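Local coordinates for protein short chain dehydrogenase (Salmonella typhi, PDB 3G1T) that probably catalyses NAD(P)-dependent oxidation or reduction as a Rossmann-fold short-chain dehydrogenase, at residues 49-54 / 66-71; 83-88 / 135-140; 103-108 / 202-207; 149-154 / 172-177. One frame throughout, in Å; residues are numbered along the deposited sequence.

Contact 1: residues 49-54 / 66-71; sequences EKLRRV and PQWFTL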
# COMPACT_ATOMS: atom_id res chain seq x y z
N GLU A 49 16.94 22.39 -14.17
CA GLU A 49 18.07 22.31 -15.13
C GLU A 49 18.32 20.88 -15.68
O GLU A 49 18.67 20.72 -16.86
CB GLU A 49 19.38 22.93 -14.58
CG GLU A 49 19.41 24.48 -14.46
CD GLU A 49 19.41 25.29 -15.79
OE1 GLU A 49 19.30 26.51 -15.67
OE2 GLU A 49 19.57 24.75 -16.90
N LYS A 50 18.11 19.86 -14.84
CA LYS A 50 18.25 18.44 -15.27
C LYS A 50 17.17 18.07 -16.33
O LYS A 50 17.45 17.34 -17.29
CB LYS A 50 18.14 17.49 -14.06
CG LYS A 50 19.39 17.36 -13.20
CD LYS A 50 19.78 15.88 -13.06
CE LYS A 50 20.31 15.55 -11.66
NZ LYS A 50 20.87 14.15 -11.55
N LEU A 51 15.96 18.61 -16.16
CA LEU A 51 14.87 18.46 -17.13
C LEU A 51 15.19 19.19 -18.39
O LEU A 51 14.88 18.69 -19.47
CB LEU A 51 13.52 18.98 -16.61
CG LEU A 51 12.72 18.20 -15.55
CD1 LEU A 51 11.60 19.07 -15.00
CD2 LEU A 51 12.19 16.88 -16.03
N ARG A 52 15.75 20.39 -18.27
CA ARG A 52 16.04 21.17 -19.44
C ARG A 52 16.99 20.32 -20.28
O ARG A 52 16.85 20.26 -21.47
CB ARG A 52 16.64 22.56 -19.10
CG ARG A 52 16.96 23.45 -20.38
CD ARG A 52 17.64 24.83 -20.11
NE ARG A 52 18.88 24.62 -19.38
CZ ARG A 52 20.00 24.19 -19.94
NH1 ARG A 52 20.07 23.89 -21.25
NH2 ARG A 52 21.05 24.01 -19.17
N ARG A 53 17.93 19.62 -19.62
CA ARG A 53 19.00 18.88 -20.35
C ARG A 53 18.39 17.73 -21.14
O ARG A 53 18.79 17.47 -22.26
CB ARG A 53 20.09 18.36 -19.39
CG ARG A 53 21.03 17.29 -19.96
CD ARG A 53 22.11 16.85 -18.95
NE ARG A 53 23.06 17.94 -18.66
CZ ARG A 53 23.35 18.40 -17.44
NH1 ARG A 53 22.80 17.85 -16.35
NH2 ARG A 53 24.21 19.40 -17.31
N VAL A 54 17.42 17.05 -20.55
CA VAL A 54 16.80 15.93 -21.25
C VAL A 54 15.98 16.47 -22.41
O VAL A 54 15.99 15.95 -23.59
CB VAL A 54 15.95 15.04 -20.28
CG1 VAL A 54 15.25 14.00 -21.05
CG2 VAL A 54 16.83 14.36 -19.21
N PRO A 66 10.50 19.58 -26.08
CA PRO A 66 9.44 19.08 -25.17
C PRO A 66 9.17 20.04 -24.09
O PRO A 66 10.09 20.72 -23.60
CB PRO A 66 10.08 17.84 -24.54
CG PRO A 66 11.03 17.39 -25.54
CD PRO A 66 11.59 18.58 -26.21
N GLN A 67 7.92 20.08 -23.65
CA GLN A 67 7.62 20.83 -22.46
C GLN A 67 7.95 20.04 -21.22
O GLN A 67 7.90 18.82 -21.22
CB GLN A 67 6.17 21.29 -22.46
CG GLN A 67 5.99 22.60 -23.24
CD GLN A 67 4.60 23.20 -23.13
OE1 GLN A 67 4.04 23.67 -24.12
NE2 GLN A 67 4.03 23.16 -21.91
N TRP A 68 8.34 20.74 -20.18
CA TRP A 68 8.64 20.10 -18.92
C TRP A 68 7.95 20.83 -17.78
O TRP A 68 7.56 21.95 -17.92
CB TRP A 68 10.16 19.95 -18.68
CG TRP A 68 10.95 21.21 -18.92
CD1 TRP A 68 11.58 21.59 -20.08
CD2 TRP A 68 11.21 22.26 -17.97
NE1 TRP A 68 12.21 22.79 -19.91
CE2 TRP A 68 11.98 23.24 -18.63
CE3 TRP A 68 10.85 22.48 -16.63
CZ2 TRP A 68 12.42 24.41 -17.99
CZ3 TRP A 68 11.27 23.64 -16.00
CH2 TRP A 68 12.04 24.60 -16.68
N PHE A 69 7.83 20.14 -16.66
CA PHE A 69 7.24 20.71 -15.46
C PHE A 69 8.06 20.27 -14.32
O PHE A 69 8.40 19.06 -14.20
CB PHE A 69 5.88 20.11 -15.22
CG PHE A 69 4.93 20.51 -16.21
CD1 PHE A 69 4.30 21.73 -16.09
CD2 PHE A 69 4.72 19.73 -17.35
CE1 PHE A 69 3.43 22.15 -17.06
CE2 PHE A 69 3.86 20.14 -18.34
CZ PHE A 69 3.19 21.36 -18.19
N THR A 70 8.32 21.19 -13.41
CA THR A 70 8.97 20.77 -12.18
C THR A 70 7.84 20.48 -11.19
O THR A 70 6.90 21.26 -11.06
CB THR A 70 9.94 21.80 -11.71
OG1 THR A 70 9.26 23.05 -11.75
CG2 THR A 70 11.17 21.87 -12.66
N LEU A 71 7.88 19.31 -10.55
CA LEU A 71 6.91 18.93 -9.48
C LEU A 71 7.65 18.07 -8.49
O LEU A 71 8.29 17.08 -8.89
CB LEU A 71 5.68 18.19 -9.99
CG LEU A 71 4.49 17.86 -9.04
CD1 LEU A 71 3.57 19.03 -8.70
CD2 LEU A 71 3.71 16.70 -9.57
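L51, on the inner side of helix 48-62, is the side chain that reaches strand 67-70, and it can be followed atom by atom. L51 CB lies over one face of the W68 indole, offset toward the rim and 4.1 Å from W68 CG. With chi1 at -74°, L51 CG stands anti to the carbonyl carbon, which carries the branch past the ring toward the strand. The tip then meets three different groups. L51 CD1 is 3.9 Å from W68 CE3, it touches T70 CG2, and it comes within 3.3 Å of F69 O, a carbonyl met through carbon and not through a donor. W68 rises from the strand with its indole brought up beside L51 CB and the helix backbone, W68 NE1 lying 4.2 Å from R52 CA. W68 has a second conformer, and its own contacts with L51 and R52 belong to the one described.

R52 turns outward. R52 NE and NH2 both bond to E49 OE2, at 2.6 Å from NE, with the oxygen only 3° out of the guanidinium plane. The helix and strand axes run nearly antiparallel (163°), as expected within the beta-alpha-beta unit of strands 40-45 and 67-70. The chemistry implies a division: dispersion forces join helix to strand, while the ion pair stays within the helix's exposed face.

Contact 2: residues 83-88 / 135-140; sequences QVADRI and QALLPL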
# COMPACT_ATOMS: atom_id res chain seq x y z
N GLN A 83 -2.71 22.20 -11.08
CA GLN A 83 -2.01 23.23 -11.87
C GLN A 83 -1.27 22.66 -13.03
O GLN A 83 -1.32 23.24 -14.13
CB GLN A 83 -1.01 24.08 -11.03
CG GLN A 83 -1.60 25.07 -9.98
CD GLN A 83 -0.60 25.41 -8.81
OE1 GLN A 83 0.64 25.36 -8.97
NE2 GLN A 83 -1.15 25.76 -7.63
N VAL A 84 -0.62 21.51 -12.85
CA VAL A 84 0.02 20.81 -13.95
C VAL A 84 -0.96 20.37 -15.02
O VAL A 84 -0.68 20.53 -16.21
CB VAL A 84 0.91 19.58 -13.45
CG1 VAL A 84 1.43 18.65 -14.62
CG2 VAL A 84 2.06 20.10 -12.50
N ALA A 85 -2.10 19.79 -14.59
CA ALA A 85 -3.09 19.29 -15.50
C ALA A 85 -3.66 20.46 -16.29
O ALA A 85 -3.86 20.37 -17.47
CB ALA A 85 -4.21 18.59 -14.72
N ASP A 86 -3.87 21.57 -15.62
CA ASP A 86 -4.34 22.83 -16.24
C ASP A 86 -3.31 23.35 -17.24
O ASP A 86 -3.66 23.77 -18.33
CB ASP A 86 -4.58 23.90 -15.17
CG ASP A 86 -5.90 23.72 -14.41
OD1 ASP A 86 -6.13 24.48 -13.42
OD2 ASP A 86 -6.72 22.85 -14.80
N ARG A 87 -2.04 23.28 -16.88
CA ARG A 87 -1.02 23.71 -17.84
C ARG A 87 -0.86 22.81 -19.05
O ARG A 87 -0.58 23.30 -20.16
CB ARG A 87 0.29 23.94 -17.12
CG ARG A 87 0.25 25.24 -16.38
CD ARG A 87 1.46 25.44 -15.56
NE ARG A 87 2.59 25.68 -16.44
CZ ARG A 87 3.83 25.83 -16.02
NH1 ARG A 87 4.11 25.81 -14.72
NH2 ARG A 87 4.79 26.01 -16.91
N ILE A 88 -1.03 21.49 -18.85
CA ILE A 88 -1.03 20.59 -20.00
C ILE A 88 -2.27 20.85 -20.84
O ILE A 88 -2.18 20.90 -22.06
CB ILE A 88 -0.88 19.07 -19.58
CG1 ILE A 88 0.51 18.86 -19.01
CG2 ILE A 88 -1.12 18.15 -20.79
CD1 ILE A 88 0.64 17.66 -18.10
N GLN A 135 -5.04 11.44 -10.50
CA GLN A 135 -6.43 11.90 -10.47
C GLN A 135 -6.58 13.16 -11.27
O GLN A 135 -7.62 13.36 -11.97
CB GLN A 135 -6.86 12.07 -9.05
CG GLN A 135 -8.17 12.84 -8.87
CD GLN A 135 -8.53 12.94 -7.41
OE1 GLN A 135 -7.98 13.76 -6.67
NE2 GLN A 135 -9.46 12.08 -6.98
N ALA A 136 -5.59 14.06 -11.16
CA ALA A 136 -5.68 15.34 -11.88
C ALA A 136 -5.61 15.23 -13.41
O ALA A 136 -6.05 16.18 -14.09
CB ALA A 136 -4.58 16.23 -11.42
N LEU A 137 -4.95 14.15 -13.91
CA LEU A 137 -4.75 13.83 -15.32
C LEU A 137 -5.77 12.87 -15.93
O LEU A 137 -5.77 12.67 -17.15
CB LEU A 137 -3.33 13.23 -15.51
CG LEU A 137 -2.26 14.20 -14.95
CD1 LEU A 137 -0.92 13.46 -15.04
CD2 LEU A 137 -2.21 15.42 -15.87
N LEU A 138 -6.71 12.35 -15.13
CA LEU A 138 -7.70 11.39 -15.72
C LEU A 138 -8.59 12.03 -16.81
O LEU A 138 -8.83 11.40 -17.86
CB LEU A 138 -8.60 10.79 -14.65
CG LEU A 138 -7.89 9.69 -13.82
CD1 LEU A 138 -8.77 9.33 -12.59
CD2 LEU A 138 -7.47 8.49 -14.59
N PRO A 139 -9.06 13.30 -16.62
CA PRO A 139 -9.85 13.86 -17.73
C PRO A 139 -9.10 13.95 -19.09
O PRO A 139 -9.64 13.56 -20.12
CB PRO A 139 -10.23 15.26 -17.24
CG PRO A 139 -10.32 15.08 -15.73
CD PRO A 139 -8.99 14.25 -15.49
N LEU A 140 -7.81 14.31 -19.05
CA LEU A 140 -7.02 14.42 -20.25
C LEU A 140 -6.75 13.06 -20.83
O LEU A 140 -6.77 12.91 -22.04
CB LEU A 140 -5.67 15.07 -19.95
CG LEU A 140 -5.71 16.62 -19.99
CD1 LEU A 140 -4.53 17.25 -19.22
CD2 LEU A 140 -5.70 17.19 -21.44
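I88, which packs on L140, is held in its own helix by its backbone: I88 N donates to V84 O at 2.8 Å. The R87 N to Q83 O bond is equally short, so the turn presenting A85 and I88 is regular. Its partner is not: helix 116-142 kinks at P139, which has no N-H to give, and L140 N makes no bond back to A136 O. That carbonyl is the atom A85 meets, with A85 CB only 3.1 Å from A136 O. A85 CB also lies 4.1 Å from A136 CB and 3.9 Å from L137 CD2, so its methyl meets both A136 and L137. The axes of the two segments approach to 8.9 Å, and they run within 22° of parallel.

Further along, larger chains take over. L140 sends CD1 across to A85 O at 3.6 Å and to I88 CG2 at 3.9 Å. The I88 torsion (chi1 -67°) sets CG2 anti to the backbone N and turns it to L140, while CD1 of the other branch approaches L137 CD2 loosely. Each of these contacts has a carbon on at least one side, and none is a hydrogen bond.

Around the pair, L95 touches I88, L137 and L140, and also hydrogen-bonds the backbone of L140. F69 of strand 67-70 packs on I88 from the sheet. Along helix 116-142, Q135 NE2 donates to M111 O and Q114 O of the second subunit, so this helix joins helix 78-91 to the dimer interface.

Contact 3: residues 103-108 / 202-207; sequences GLLGEI and TSMRAS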
# COMPACT_ATOMS: atom_id res chain seq x y z
N GLY A 103 9.92 7.65 -7.99
CA GLY A 103 9.75 6.75 -6.86
C GLY A 103 10.85 7.09 -5.89
O GLY A 103 11.88 7.60 -6.30
N LEU A 104 10.61 6.82 -4.62
CA LEU A 104 11.62 6.93 -3.58
C LEU A 104 11.90 5.49 -3.05
O LEU A 104 10.98 4.67 -2.83
CB LEU A 104 11.13 7.83 -2.47
CG LEU A 104 11.97 8.81 -1.64
CD1 LEU A 104 12.76 9.80 -2.54
CD2 LEU A 104 11.02 9.58 -0.73
N LEU A 105 13.19 5.13 -2.92
CA LEU A 105 13.50 3.85 -2.30
C LEU A 105 13.34 3.80 -0.76
O LEU A 105 12.97 2.76 -0.18
CB LEU A 105 14.98 3.52 -2.64
CG LEU A 105 15.45 2.21 -1.98
CD1 LEU A 105 14.77 1.09 -2.67
CD2 LEU A 105 17.00 2.08 -2.19
N GLY A 106 13.70 4.91 -0.12
CA GLY A 106 13.78 5.00 1.34
C GLY A 106 14.86 4.04 1.83
O GLY A 106 15.87 3.79 1.16
N GLU A 107 14.62 3.48 3.01
CA GLU A 107 15.63 2.76 3.74
C GLU A 107 15.57 1.26 3.46
O GLU A 107 14.48 0.62 3.47
CB GLU A 107 15.42 3.02 5.23
CG GLU A 107 16.49 2.43 6.06
CD GLU A 107 16.30 2.71 7.55
OE1 GLU A 107 15.43 3.55 7.94
OE2 GLU A 107 17.07 2.07 8.34
N ILE A 108 16.72 0.66 3.21
CA ILE A 108 16.72 -0.80 3.13
C ILE A 108 17.26 -1.34 4.47
O ILE A 108 18.42 -1.04 4.85
CB ILE A 108 17.69 -1.36 1.93
CG1 ILE A 108 17.17 -1.03 0.48
CG2 ILE A 108 17.93 -2.90 2.03
CD1 ILE A 108 15.68 -1.48 0.19
N THR A 202 20.74 1.28 -12.64
CA THR A 202 20.34 2.59 -12.15
C THR A 202 20.97 2.95 -10.79
O THR A 202 21.45 2.11 -10.03
CB THR A 202 18.77 2.65 -11.95
OG1 THR A 202 18.39 1.82 -10.85
CG2 THR A 202 18.01 2.21 -13.25
N SER A 203 20.97 4.22 -10.43
CA SER A 203 21.49 4.59 -9.14
C SER A 203 20.66 3.98 -7.99
O SER A 203 21.28 3.58 -6.97
CB SER A 203 21.60 6.10 -9.01
OG SER A 203 20.30 6.68 -9.11
N MET A 204 19.32 3.87 -8.15
CA MET A 204 18.47 3.22 -7.12
C MET A 204 18.85 1.75 -6.81
O MET A 204 19.08 1.37 -5.60
CB MET A 204 16.93 3.41 -7.35
CG MET A 204 16.12 2.74 -6.28
SD MET A 204 14.25 2.76 -6.66
CE MET A 204 14.18 4.49 -6.41
N ARG A 205 19.16 1.00 -7.89
CA ARG A 205 19.53 -0.38 -7.80
C ARG A 205 20.88 -0.47 -7.09
O ARG A 205 21.06 -1.27 -6.19
CB ARG A 205 19.57 -0.96 -9.23
CG ARG A 205 19.99 -2.42 -9.39
CD ARG A 205 19.08 -3.37 -8.75
NE ARG A 205 19.65 -4.74 -8.76
CZ ARG A 205 18.94 -5.87 -8.59
NH1 ARG A 205 17.60 -5.77 -8.44
NH2 ARG A 205 19.56 -7.07 -8.56
N ALA A 206 21.80 0.39 -7.47
CA ALA A 206 23.13 0.34 -6.86
C ALA A 206 23.10 0.68 -5.37
O ALA A 206 23.96 0.23 -4.58
CB ALA A 206 24.12 1.24 -7.66
N SER A 207 22.12 1.50 -4.96
CA SER A 207 22.05 1.96 -3.58
C SER A 207 21.58 0.76 -2.74
O SER A 207 22.13 0.42 -1.67
CB SER A 207 21.08 3.12 -3.50
OG SER A 207 20.91 3.45 -2.13
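M204 and L105 bury most of this contact, with S207 a distant third. M204 extends from the first turn of helix 203-208 with CG anti to its backbone N (chi1 180°), then bends at chi3 (-69°) so that the methyl swings onto the loop. M204 CG lies 3.9 Å from L105 CB. The end atom M204 CE is 3.7 Å from L105 N and 3.9 Å from G103 O, so the terminal methyl rests on the loop backbone as well as on a side chain. L105 answers from the other side: the two chains cross obliquely, and L105 CD2 runs on to S207 OG at 4.1 Å, a contact of carbon with hydroxyl.

The helix start is secured by T202 at its N-cap, whose OG1 accepts from R205 N at 3.2 Å. Y167 of helix 165-185 touches both L105 and M204, and W164 touches L105.

G103 ends the N-A-G sequence that follows strand 97-99 in short-chain dehydrogenases, and Y167 begins a Y-x-x-x-K motif. The arrangement is consistent with the region that covers the substrate site in this family, where a helix after strand 190-196 meets the loop beside the probable active site.

Contact 4: residues 149-154 / 172-177; sequences LVFTSS and FATEGM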
# COMPACT_ATOMS: atom_id res chain seq x y z
N LEU A 149 -2.13 4.31 -19.01
CA LEU A 149 -1.59 4.83 -17.71
C LEU A 149 -0.75 3.64 -17.14
O LEU A 149 -1.21 2.47 -17.07
CB LEU A 149 -2.79 5.13 -16.79
CG LEU A 149 -2.49 5.43 -15.29
CD1 LEU A 149 -1.67 6.71 -15.23
CD2 LEU A 149 -3.80 5.66 -14.60
N VAL A 150 0.51 3.94 -16.84
CA VAL A 150 1.42 2.89 -16.46
C VAL A 150 2.03 3.30 -15.13
O VAL A 150 2.50 4.45 -14.99
CB VAL A 150 2.56 2.72 -17.53
CG1 VAL A 150 3.62 1.68 -16.97
CG2 VAL A 150 1.88 2.20 -18.88
N PHE A 151 2.03 2.36 -14.17
CA PHE A 151 2.73 2.56 -12.88
C PHE A 151 3.99 1.71 -12.84
O PHE A 151 4.10 0.71 -13.52
CB PHE A 151 1.83 2.19 -11.69
CG PHE A 151 0.60 3.07 -11.55
CD1 PHE A 151 0.64 4.28 -10.86
CD2 PHE A 151 -0.62 2.66 -12.18
CE1 PHE A 151 -0.53 5.12 -10.69
CE2 PHE A 151 -1.78 3.50 -12.02
CZ PHE A 151 -1.76 4.68 -11.33
N THR A 152 4.95 2.14 -12.00
CA THR A 152 6.19 1.35 -11.77
C THR A 152 6.03 0.50 -10.52
O THR A 152 5.71 0.99 -9.44
CB THR A 152 7.38 2.32 -11.64
OG1 THR A 152 7.49 3.09 -12.83
CG2 THR A 152 8.68 1.44 -11.45
N SER A 153 6.19 -0.80 -10.71
CA SER A 153 6.18 -1.78 -9.61
C SER A 153 7.59 -2.38 -9.39
O SER A 153 8.64 -1.78 -9.78
CB SER A 153 5.14 -2.90 -9.87
OG SER A 153 4.91 -3.61 -8.63
N SER A 154 7.60 -3.49 -8.67
CA SER A 154 8.89 -4.17 -8.28
C SER A 154 8.57 -5.62 -7.98
O SER A 154 7.38 -5.94 -7.74
CB SER A 154 9.58 -3.47 -7.08
OG SER A 154 10.59 -4.35 -6.67
N PHE A 172 3.28 -2.83 -3.21
CA PHE A 172 2.00 -3.55 -3.05
C PHE A 172 0.88 -2.53 -3.20
O PHE A 172 -0.13 -2.77 -3.94
CB PHE A 172 1.95 -4.19 -1.66
CG PHE A 172 2.36 -5.64 -1.66
CD1 PHE A 172 3.74 -5.98 -1.68
CD2 PHE A 172 1.40 -6.63 -1.73
CE1 PHE A 172 4.13 -7.32 -1.69
CE2 PHE A 172 1.74 -8.03 -1.70
CZ PHE A 172 3.17 -8.36 -1.70
N ALA A 173 0.99 -1.35 -2.56
CA ALA A 173 -0.09 -0.33 -2.66
C ALA A 173 -0.27 0.13 -4.12
O ALA A 173 -1.41 0.43 -4.61
CB ALA A 173 0.24 0.92 -1.79
N THR A 174 0.86 0.22 -4.83
CA THR A 174 0.80 0.63 -6.22
C THR A 174 0.04 -0.43 -7.08
O THR A 174 -0.81 -0.03 -7.96
CB THR A 174 2.26 0.77 -6.80
OG1 THR A 174 2.92 1.81 -6.06
CG2 THR A 174 2.16 1.20 -8.28
N GLU A 175 0.30 -1.74 -6.87
CA GLU A 175 -0.52 -2.82 -7.57
C GLU A 175 -2.03 -2.70 -7.27
O GLU A 175 -2.85 -2.76 -8.17
CB GLU A 175 -0.00 -4.25 -7.21
CG GLU A 175 1.54 -4.36 -7.66
CD GLU A 175 1.72 -4.71 -9.15
OE1 GLU A 175 0.69 -4.67 -9.89
OE2 GLU A 175 2.88 -5.06 -9.57
N GLY A 176 -2.37 -2.55 -6.01
CA GLY A 176 -3.77 -2.32 -5.62
C GLY A 176 -4.42 -1.12 -6.31
O GLY A 176 -5.55 -1.21 -6.89
N MET A 177 -3.72 -0.00 -6.30
CA MET A 177 -4.31 1.24 -6.84
C MET A 177 -4.42 1.09 -8.36
O MET A 177 -5.43 1.48 -8.97
CB MET A 177 -3.47 2.41 -6.38
CG MET A 177 -3.50 3.69 -7.22
SD MET A 177 -2.36 5.04 -6.63
CE MET A 177 -0.73 4.34 -6.71
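F151 and S153, two residues apart on strand 147-152 and its exit, both face helix 165-185, and T174 fits against the strand beside them. The tight part is the T174 methyl: T174 CG2 lies 3.6 Å from F151 CB and 3.7 Å from T152 O. Setting CG2 anti to the backbone N (chi1 -63°) aims it at the strand, and leaves T174 OG1 to bond with S170 O in its own helix. Next to it S153 OG donates to E175 OE2 at 2.7 Å, from above the carboxylate plane and 36° out of it. E175 starts out pointing away from the strand, and a bend at chi2 (-82°) returns its carboxylate to S153. The same OE2 also receives R158 NE in a salt bridge and T242 OG1, so a buried oxygen has three donors, and the arginine would be expected to steady its negative charge.

Strand and helix run nearly antiparallel as the first half of the beta-alpha-beta unit that ends in strand 190-196. The family's Y-x-x-x-K signature, Y167 to K171, starts this helix, and K171 NZ bonds T152 O, placing the contact beside the probable active site.

The packing is looser toward M177. M177 SD sits 5.3 Å from the F151 ring centroid, obliquely, as a Met-aromatic contact, and M177 CE is 4.1 Å from F151 CE1. The more open side is at T152, which is partly exposed, points its CB away from the helix and meets T174 through its carbonyl oxygen.

Contacts 2 and 4 are buried, contact 1 is only partly so, and contact 3 lies at the surface. Contacts 1 and 4 each set a helix nearly antiparallel to a strand of the same parallel sheet, on opposite sides of the chain's centre. Only contact 4 has a hydrogen bond between its segments, ending on a buried carboxylate; in contact 1 the charges pair within the helix. Contacts 1 and 2 touch, F69 CE1 lying 3.6 Å from R87 CB, and so join the edge strand to helix 78-91. Contact 3 spans the longest sequence separation and lies about 17 Å, centre to centre, from contact 4; Y167 touches L105 and M204 of contact 3 and S154 of 149-154.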